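BugD (Bordetella pertussis Tohama I, PDB 2F5X) is a periplasmic solute receptor that binds aspartic acid and probably delivers it to a tripartite tricarboxylate transporter-type uptake system. Local coordinates at residues Leu153-Leu162 with Met225-Val235; Ser101-Val109 with Val252-Leu263. All coordinates share one frame; numbering follows the deposited sequence.

Contact 1 (Leu153-Leu162 with Met225-Val235)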
loop_
_atom_site.group_PDB
_atom_site.type_symbol
_atom_site.label_atom_id
_atom_site.label_comp_id
_atom_site.label_asym_id
_atom_site.label_seq_id
_atom_site.Cartn_x
_atom_site.Cartn_y
_atom_site.Cartn_z
ATOM N N LEU A 153 7.599 3.698 3.580
ATOM C CA LEU A 153 8.061 2.713 4.555
ATOM C C LEU A 153 9.208 1.875 3.982
ATOM O O LEU A 153 10.283 1.768 4.588
ATOM C CB LEU A 153 6.901 1.808 5.006
ATOM C CG LEU A 153 7.293 0.545 5.800
ATOM C CD1 LEU A 153 7.984 0.924 7.130
ATOM C CD2 LEU A 153 6.083 -0.316 6.053
ATOM N N CYS A 154 8.991 1.298 2.807
ATOM C CA CYS A 154 10.016 0.462 2.197
ATOM C C CYS A 154 11.251 1.279 1.843
ATOM O O CYS A 154 12.365 0.824 2.069
ATOM C CB CYS A 154 9.476 -0.246 0.968
ATOM S SG CYS A 154 10.619 -1.422 0.213
ATOM N N GLY A 155 11.046 2.490 1.324
ATOM C CA GLY A 155 12.157 3.378 1.008
ATOM C C GLY A 155 12.995 3.710 2.233
ATOM O O GLY A 155 14.228 3.751 2.157
ATOM N N THR A 156 12.330 3.924 3.365
ATOM C CA THR A 156 13.028 4.216 4.612
ATOM C C THR A 156 13.879 3.017 5.003
ATOM O O THR A 156 15.054 3.161 5.361
ATOM C CB THR A 156 12.009 4.552 5.739
ATOM O OG1 THR A 156 11.398 5.822 5.452
ATOM C CG2 THR A 156 12.726 4.786 7.059
HETATM N N MSE A 157 13.286 1.829 4.914
HETATM C CA MSE A 157 13.996 0.601 5.253
HETATM C C MSE A 157 15.186 0.388 4.320
HETATM O O MSE A 157 16.263 -0.042 4.748
HETATM C CB MSE A 157 13.038 -0.587 5.216
HETATM C CG MSE A 157 12.030 -0.539 6.353
HETATM SE SE MSE A 157 10.652 -1.867 6.116
HETATM C CE MSE A 157 11.793 -3.466 6.054
ATOM N N LEU A 158 14.996 0.715 3.046
ATOM C CA LEU A 158 16.044 0.522 2.054
ATOM C C LEU A 158 17.248 1.428 2.321
ATOM O O LEU A 158 18.380 0.947 2.374
ATOM C CB LEU A 158 15.500 0.736 0.637
ATOM C CG LEU A 158 16.512 0.562 -0.506
ATOM C CD1 LEU A 158 17.063 -0.873 -0.575
ATOM C CD2 LEU A 158 15.885 0.964 -1.845
ATOM N N VAL A 159 17.016 2.727 2.518
ATOM C CA VAL A 159 18.144 3.634 2.749
ATOM C C VAL A 159 18.837 3.342 4.076
ATOM O O VAL A 159 20.055 3.470 4.196
ATOM C CB VAL A 159 17.772 5.138 2.612
ATOM C CG1 VAL A 159 17.207 5.417 1.222
ATOM C CG2 VAL A 159 16.804 5.604 3.721
ATOM N N GLU A 160 18.064 2.906 5.062
ATOM C CA GLU A 160 18.655 2.507 6.339
ATOM C C GLU A 160 19.552 1.276 6.188
ATOM O O GLU A 160 20.660 1.243 6.732
ATOM C CB GLU A 160 17.564 2.283 7.394
ATOM C CG GLU A 160 16.907 3.584 7.849
ATOM C CD GLU A 160 17.785 4.431 8.763
ATOM O OE1 GLU A 160 18.661 3.876 9.464
ATOM O OE2 GLU A 160 17.591 5.661 8.787
ATOM N N ALA A 161 19.076 0.279 5.446
ATOM C CA ALA A 161 19.841 -0.938 5.193
ATOM C C ALA A 161 21.118 -0.669 4.410
ATOM O O ALA A 161 22.145 -1.315 4.655
ATOM C CB ALA A 161 18.983 -1.973 4.478
ATOM N N LEU A 162 21.064 0.288 3.486
ATOM C CA LEU A 162 22.237 0.653 2.684
ATOM C C LEU A 162 23.141 1.692 3.349
ATOM O O LEU A 162 24.263 1.938 2.889
ATOM C CB LEU A 162 21.803 1.156 1.304
ATOM C CG LEU A 162 21.027 0.185 0.408
ATOM C CD1 LEU A 162 20.589 0.902 -0.847
ATOM C CD2 LEU A 162 21.851 -1.050 0.071
HETATM N N MSE A 225 14.800 -9.747 -0.359
HETATM C CA MSE A 225 15.819 -8.978 0.342
HETATM C C MSE A 225 16.439 -9.854 1.439
HETATM O O MSE A 225 17.643 -9.801 1.685
HETATM C CB MSE A 225 15.224 -7.693 0.912
HETATM C CG MSE A 225 14.873 -6.669 -0.155
HETATM SE SE MSE A 225 16.469 -5.943 -1.014
HETATM C CE MSE A 225 16.990 -4.655 0.345
ATOM N N ASP A 226 15.607 -10.680 2.072
ATOM C CA ASP A 226 16.063 -11.591 3.126
ATOM C C ASP A 226 17.176 -12.531 2.632
ATOM O O ASP A 226 18.209 -12.683 3.301
ATOM C CB ASP A 226 14.864 -12.371 3.692
ATOM C CG ASP A 226 15.246 -13.322 4.804
ATOM O OD1 ASP A 226 15.636 -12.856 5.902
ATOM O OD2 ASP A 226 15.157 -14.561 4.679
ATOM N N GLU A 227 16.984 -13.131 1.455
ATOM C CA GLU A 227 17.981 -14.055 0.899
ATOM C C GLU A 227 19.187 -13.315 0.313
ATOM O O GLU A 227 20.235 -13.913 0.050
ATOM C CB GLU A 227 17.352 -14.998 -0.143
ATOM C CG GLU A 227 17.248 -14.420 -1.553
ATOM C CD GLU A 227 16.575 -15.366 -2.531
ATOM O OE1 GLU A 227 17.271 -16.252 -3.078
ATOM O OE2 GLU A 227 15.351 -15.230 -2.753
ATOM N N SER A 228 19.027 -12.012 0.106
ATOM C CA SER A 228 20.090 -11.176 -0.436
ATOM C C SER A 228 21.022 -10.612 0.638
ATOM O O SER A 228 21.937 -9.844 0.330
ATOM C CB SER A 228 19.494 -10.065 -1.309
ATOM O OG SER A 228 18.669 -10.630 -2.315
ATOM N N GLY A 229 20.795 -11.006 1.894
ATOM C CA GLY A 229 21.650 -10.595 2.997
ATOM C C GLY A 229 21.033 -9.613 3.981
ATOM O O GLY A 229 21.643 -9.306 5.016
ATOM N N TYR A 230 19.837 -9.126 3.662
ATOM C CA TYR A 230 19.133 -8.152 4.503
ATOM C C TYR A 230 18.138 -8.878 5.406
ATOM O O TYR A 230 16.937 -8.909 5.145
ATOM C CB TYR A 230 18.470 -7.063 3.632
ATOM C CG TYR A 230 19.456 -6.399 2.688
ATOM C CD1 TYR A 230 20.260 -5.339 3.117
ATOM C CD2 TYR A 230 19.609 -6.852 1.378
ATOM C CE1 TYR A 230 21.192 -4.743 2.265
ATOM C CE2 TYR A 230 20.534 -6.260 0.519
ATOM C CZ TYR A 230 21.312 -5.205 0.966
ATOM O OH TYR A 230 22.225 -4.632 0.115
ATOM N N LYS A 231 18.672 -9.487 6.464
ATOM C CA LYS A 231 17.885 -10.299 7.391
ATOM C C LYS A 231 16.730 -9.488 7.980
ATOM O O LYS A 231 16.935 -8.376 8.465
ATOM C CB LYS A 231 18.793 -10.853 8.501
ATOM C CG LYS A 231 18.078 -11.643 9.592
ATOM C CD LYS A 231 18.911 -11.698 10.870
ATOM C CE LYS A 231 19.091 -13.128 11.342
ATOM N NZ LYS A 231 20.513 -13.432 11.673
ATOM N N GLY A 232 15.519 -10.041 7.902
ATOM C CA GLY A 232 14.332 -9.386 8.436
ATOM C C GLY A 232 13.746 -8.259 7.600
ATOM O O GLY A 232 12.785 -7.587 8.027
ATOM N N PHE A 233 14.318 -8.025 6.422
ATOM C CA PHE A 233 13.774 -7.029 5.508
ATOM C C PHE A 233 12.530 -7.610 4.851
ATOM O O PHE A 233 12.592 -8.167 3.746
ATOM C CB PHE A 233 14.803 -6.623 4.449
ATOM C CG PHE A 233 14.488 -5.323 3.757
ATOM C CD1 PHE A 233 15.301 -4.213 3.952
ATOM C CD2 PHE A 233 13.380 -5.208 2.911
ATOM C CE1 PHE A 233 15.030 -3.009 3.305
ATOM C CE2 PHE A 233 13.087 -4.004 2.271
ATOM C CZ PHE A 233 13.916 -2.902 2.467
ATOM N N GLU A 234 11.405 -7.483 5.545
ATOM C CA GLU A 234 10.146 -8.047 5.084
ATOM C C GLU A 234 9.083 -6.972 5.159
ATOM O O GLU A 234 8.928 -6.315 6.201
ATOM C CB GLU A 234 9.755 -9.254 5.949
ATOM C CG GLU A 234 10.553 -10.519 5.650
ATOM C CD GLU A 234 10.924 -11.309 6.899
ATOM O OE1 GLU A 234 10.202 -11.207 7.918
ATOM O OE2 GLU A 234 11.938 -12.048 6.860
ATOM N N VAL A 235 8.390 -6.756 4.039
ATOM C CA VAL A 235 7.296 -5.793 3.975
ATOM C C VAL A 235 6.151 -6.384 3.186
ATOM O O VAL A 235 6.295 -6.671 1.989
ATOM C CB VAL A 235 7.680 -4.467 3.256
ATOM C CG1 VAL A 235 6.556 -3.430 3.419
ATOM C CG2 VAL A 235 8.991 -3.915 3.758
#

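Contact 2 (Ser101-Val109 with Val252-Leu263)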
loop_
_atom_site.group_PDB
_atom_site.type_symbol
_atom_site.label_atom_id
_atom_site.label_comp_id
_atom_site.label_asym_id
_atom_site.label_seq_id
_atom_site.Cartn_x
_atom_site.Cartn_y
_atom_site.Cartn_z
ATOM N N SER A 101 -11.072 6.212 15.219
ATOM C CA SER A 101 -11.735 7.073 14.236
ATOM C C SER A 101 -12.725 6.345 13.327
ATOM O O SER A 101 -13.556 6.988 12.677
ATOM C CB SER A 101 -10.702 7.816 13.385
ATOM O OG SER A 101 -10.136 8.864 14.138
ATOM N N PHE A 102 -12.637 5.016 13.302
ATOM C CA PHE A 102 -13.391 4.204 12.348
ATOM C C PHE A 102 -14.069 3.009 12.987
ATOM O O PHE A 102 -13.680 2.562 14.072
ATOM C CB PHE A 102 -12.443 3.663 11.266
ATOM C CG PHE A 102 -11.740 4.737 10.488
ATOM C CD1 PHE A 102 -12.333 5.301 9.357
ATOM C CD2 PHE A 102 -10.485 5.189 10.887
ATOM C CE1 PHE A 102 -11.675 6.315 8.637
ATOM C CE2 PHE A 102 -9.829 6.181 10.172
ATOM C CZ PHE A 102 -10.429 6.749 9.048
ATOM N N GLU A 103 -15.095 2.505 12.307
ATOM C CA GLU A 103 -15.567 1.144 12.521
ATOM C C GLU A 103 -14.871 0.276 11.463
ATOM O O GLU A 103 -15.127 0.431 10.262
ATOM C CB GLU A 103 -17.091 1.046 12.358
ATOM C CG GLU A 103 -17.915 2.059 13.167
ATOM C CD GLU A 103 -17.692 1.985 14.672
ATOM O OE1 GLU A 103 -17.188 0.948 15.152
ATOM O OE2 GLU A 103 -18.027 2.970 15.382
ATOM N N PRO A 104 -13.986 -0.626 11.887
ATOM C CA PRO A 104 -13.297 -1.499 10.923
ATOM C C PRO A 104 -14.284 -2.472 10.275
ATOM O O PRO A 104 -15.212 -2.944 10.953
ATOM C CB PRO A 104 -12.258 -2.246 11.778
ATOM C CG PRO A 104 -12.751 -2.142 13.185
ATOM C CD PRO A 104 -13.580 -0.885 13.283
ATOM N N ILE A 105 -14.113 -2.713 8.973
ATOM C CA ILE A 105 -14.934 -3.690 8.255
ATOM C C ILE A 105 -14.182 -5.010 8.103
ATOM O O ILE A 105 -14.696 -6.066 8.462
ATOM C CB ILE A 105 -15.399 -3.145 6.870
ATOM C CG1 ILE A 105 -16.110 -1.790 6.998
ATOM C CG2 ILE A 105 -16.296 -4.173 6.144
ATOM C CD1 ILE A 105 -17.249 -1.737 8.042
ATOM N N GLY A 106 -12.973 -4.959 7.549
ATOM C CA GLY A 106 -12.169 -6.161 7.437
ATOM C C GLY A 106 -10.898 -5.978 6.641
ATOM O O GLY A 106 -10.690 -4.939 5.997
ATOM N N LEU A 107 -10.040 -6.992 6.699
ATOM C CA LEU A 107 -8.858 -7.049 5.847
ATOM C C LEU A 107 -9.259 -7.427 4.416
ATOM O O LEU A 107 -10.356 -7.939 4.181
ATOM C CB LEU A 107 -7.814 -8.014 6.419
ATOM C CG LEU A 107 -7.096 -7.425 7.653
ATOM C CD1 LEU A 107 -6.494 -8.511 8.538
ATOM C CD2 LEU A 107 -6.014 -6.407 7.225
ATOM N N VAL A 108 -8.363 -7.146 3.470
ATOM C CA VAL A 108 -8.684 -7.227 2.045
ATOM C C VAL A 108 -7.627 -8.060 1.305
ATOM O O VAL A 108 -7.898 -9.192 0.881
ATOM C CB VAL A 108 -8.813 -5.795 1.440
ATOM C CG1 VAL A 108 -9.111 -5.836 -0.052
ATOM C CG2 VAL A 108 -9.897 -4.989 2.184
ATOM N N VAL A 109 -6.423 -7.504 1.165
ATOM C CA VAL A 109 -5.323 -8.181 0.481
ATOM C C VAL A 109 -4.009 -7.890 1.207
ATOM O O VAL A 109 -3.925 -6.947 1.992
ATOM C CB VAL A 109 -5.169 -7.730 -1.019
ATOM C CG1 VAL A 109 -6.337 -8.197 -1.877
ATOM C CG2 VAL A 109 -4.976 -6.200 -1.135
ATOM N N VAL A 252 -22.590 -1.606 9.005
ATOM C CA VAL A 252 -21.320 -2.331 9.096
ATOM C C VAL A 252 -21.498 -3.818 8.723
ATOM O O VAL A 252 -20.716 -4.364 7.957
ATOM C CB VAL A 252 -20.681 -2.187 10.507
ATOM C CG1 VAL A 252 -19.421 -3.060 10.646
ATOM C CG2 VAL A 252 -20.350 -0.730 10.792
ATOM N N ASP A 253 -22.538 -4.457 9.255
ATOM C CA ASP A 253 -22.814 -5.868 8.958
ATOM C C ASP A 253 -22.965 -6.113 7.450
ATOM O O ASP A 253 -22.436 -7.096 6.908
ATOM C CB ASP A 253 -24.096 -6.336 9.666
ATOM C CG ASP A 253 -23.923 -6.528 11.168
ATOM O OD1 ASP A 253 -22.784 -6.459 11.683
ATOM O OD2 ASP A 253 -24.904 -6.773 11.912
ATOM N N LYS A 254 -23.697 -5.223 6.784
ATOM C CA LYS A 254 -23.910 -5.322 5.341
ATOM C C LYS A 254 -22.590 -5.168 4.597
ATOM O O LYS A 254 -22.308 -5.908 3.639
ATOM C CB LYS A 254 -24.911 -4.259 4.867
ATOM C CG LYS A 254 -25.183 -4.256 3.353
ATOM C CD LYS A 254 -25.853 -5.537 2.864
ATOM C CE LYS A 254 -26.165 -5.442 1.379
ATOM N NZ LYS A 254 -26.746 -6.699 0.829
ATOM N N LEU A 255 -21.781 -4.207 5.039
ATOM C CA LEU A 255 -20.468 -3.990 4.441
ATOM C C LEU A 255 -19.544 -5.195 4.636
ATOM O O LEU A 255 -18.824 -5.562 3.715
ATOM C CB LEU A 255 -19.830 -2.696 4.957
ATOM C CG LEU A 255 -20.424 -1.394 4.386
ATOM C CD1 LEU A 255 -20.044 -0.182 5.249
ATOM C CD2 LEU A 255 -20.013 -1.159 2.922
ATOM N N VAL A 256 -19.571 -5.810 5.821
ATOM C CA VAL A 256 -18.764 -7.015 6.073
ATOM C C VAL A 256 -19.166 -8.152 5.124
ATOM O O VAL A 256 -18.309 -8.785 4.495
ATOM C CB VAL A 256 -18.848 -7.469 7.559
ATOM C CG1 VAL A 256 -18.184 -8.808 7.755
ATOM C CG2 VAL A 256 -18.180 -6.439 8.456
ATOM N N LYS A 257 -20.469 -8.383 4.997
ATOM C CA LYS A 257 -20.964 -9.447 4.127
ATOM C C LYS A 257 -20.567 -9.212 2.673
ATOM O O LYS A 257 -20.188 -10.149 1.964
ATOM C CB LYS A 257 -22.483 -9.561 4.233
ATOM C CG LYS A 257 -22.921 -10.267 5.490
ATOM C CD LYS A 257 -24.397 -10.043 5.745
ATOM C CE LYS A 257 -25.235 -10.972 4.915
ATOM N NZ LYS A 257 -26.663 -10.884 5.336
ATOM N N SER A 258 -20.644 -7.953 2.245
ATOM C CA SER A 258 -20.317 -7.578 0.873
ATOM C C SER A 258 -18.819 -7.698 0.615
ATOM O O SER A 258 -18.412 -8.181 -0.435
ATOM C CB SER A 258 -20.800 -6.158 0.571
ATOM O OG SER A 258 -22.198 -6.049 0.777
ATOM N N LEU A 259 -18.009 -7.270 1.580
ATOM C CA LEU A 259 -16.563 -7.432 1.476
ATOM C C LEU A 259 -16.187 -8.911 1.378
ATOM O O LEU A 259 -15.393 -9.298 0.520
ATOM C CB LEU A 259 -15.835 -6.758 2.656
ATOM C CG LEU A 259 -14.312 -6.970 2.713
ATOM C CD1 LEU A 259 -13.591 -6.395 1.481
ATOM C CD2 LEU A 259 -13.724 -6.404 3.995
ATOM N N GLN A 260 -16.784 -9.742 2.231
ATOM C CA GLN A 260 -16.470 -11.170 2.209
ATOM C C GLN A 260 -16.806 -11.787 0.853
ATOM O O GLN A 260 -16.034 -12.580 0.310
ATOM C CB GLN A 260 -17.196 -11.892 3.339
ATOM C CG GLN A 260 -16.529 -11.623 4.676
ATOM C CD GLN A 260 -17.232 -12.272 5.843
ATOM O OE1 GLN A 260 -18.111 -13.131 5.662
ATOM N NE2 GLN A 260 -16.843 -11.879 7.049
ATOM N N ALA A 261 -17.946 -11.395 0.301
ATOM C CA ALA A 261 -18.356 -11.904 -1.001
ATOM C C ALA A 261 -17.423 -11.389 -2.095
ATOM O O ALA A 261 -17.049 -12.132 -3.003
ATOM C CB ALA A 261 -19.788 -11.518 -1.291
ATOM N N GLY A 262 -17.044 -10.118 -1.996
ATOM C CA GLY A 262 -16.103 -9.524 -2.938
ATOM C C GLY A 262 -14.753 -10.229 -2.967
ATOM O O GLY A 262 -14.158 -10.398 -4.031
ATOM N N LEU A 263 -14.257 -10.631 -1.800
ATOM C CA LEU A 263 -12.977 -11.318 -1.730
ATOM C C LEU A 263 -13.079 -12.743 -2.235
ATOM O O LEU A 263 -12.115 -13.260 -2.788
ATOM C CB LEU A 263 -12.399 -11.318 -0.315
ATOM C CG LEU A 263 -12.105 -9.981 0.369
ATOM C CD1 LEU A 263 -11.336 -10.252 1.657
ATOM C CD2 LEU A 263 -11.325 -9.016 -0.547
#

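Contact 1 (Leu153-Leu162 with Met225-Val235)
Selenomethionine M157 divides its side chain between F233 and V235: CB and CE meet the ring, SE and CE the valine. CB leaves the helix toward the 225-235 loop and sits 3.7 Å from F233 CE1. CG lies beside the backbone N (chi1 -70°), and the extended next torsion carries SE on to V235, where it stands 3.5 Å from CG2, the two side chains reaching for each other tip to tip. At SE the chain bends (chi3 58°) and lays the terminal methyl CE over the middle of the F233 ring, a CH-pi contact of 3.9 Å from CE to the ring centroid, only 8° off the normal. SE itself stays above the same face, farther out, in a Met-aromatic contact.

The opposite face of that ring is covered by CE of selenomethionine M225, 3.9 Å above the plane, so two methyls clamp the phenyl from both sides. This is how the long loop before strand 236-244 lies along helix 150-162 in one lobe of the periplasmic binding protein fold. The ring's edge is pushed against the helix backbone: L158 CA lies in its plane, and CE1 comes within 3.5 Å of M157 O. C154 SG, which is disulfide-bonded to C190, approaches at the edge too, 4.1 Å from F233 CE2. One turn on from M157, A161 CB touches Y230 CD1 at 3.8 Å, and L162 CD2 reaches the OH of the same tyrosine, whose side chain also touches A130 of helix 126-136.

Contact 2 (Ser101-Val109 with Val252-Leu263)
I105 is the side chain that helix 252-263 closes over, and both its branches take part. CD1 meets V252 CG1 at 3.6 Å, while CG2, anti to the backbone N, nestles against the helix backbone itself, 3.7 Å from V256 N, and also touches V256 CG2; both methyls touch L255 CB. Past I105, the two methyls of L259 part company: CD2 drops onto G106 CA at 3.8 Å, where the missing side chain lets the leucine come down on the strand, and CD1 crosses to V108 CG2. L263 ends the row, its CD2 3.9 Å from V108 CG1 and its CD1 3.6 Å from L107 O, a buried carbonyl with no polar partner in the model.

Behind this layer, I105 and G106 both face M241 of the neighbouring strand in a classic beta bulge. E103 lends only CB to V252; its OE2 turns off to the backbone N of G246. Farther round the helix, S258 packs on M42 and T45 of helix 30-46. The axes of strand 102-109 and helix 252-263 run almost parallel, 5° apart, approaching to 7.9 Å, the close alignment of a helix layered on a sheet in the alpha/beta lobes of periplasmic binding proteins.

In the fold
Contacts 1 and 2 lie on opposite sides of the chain's centre, with their own centres about 31 Å apart and their nearest atoms about 10 Å from each other. Along the sequence the order is 101-109, 153-162, 225-235, 252-263, so contact 1 is nested inside the loop that contact 2 closes. Strand 102-117 ties them together: its beginning packs in contact 2, while M113 and I115 farther along touch side chains of contact 1. Strand 236-244, which follows the 225-235 loop, pairs antiparallel with strand 102-117. The bound aspartic acid lies about 8 Å from the C154 side chain and about 12 Å from that of V108, consistent with a two-lobed receptor holding its ligand in the cleft.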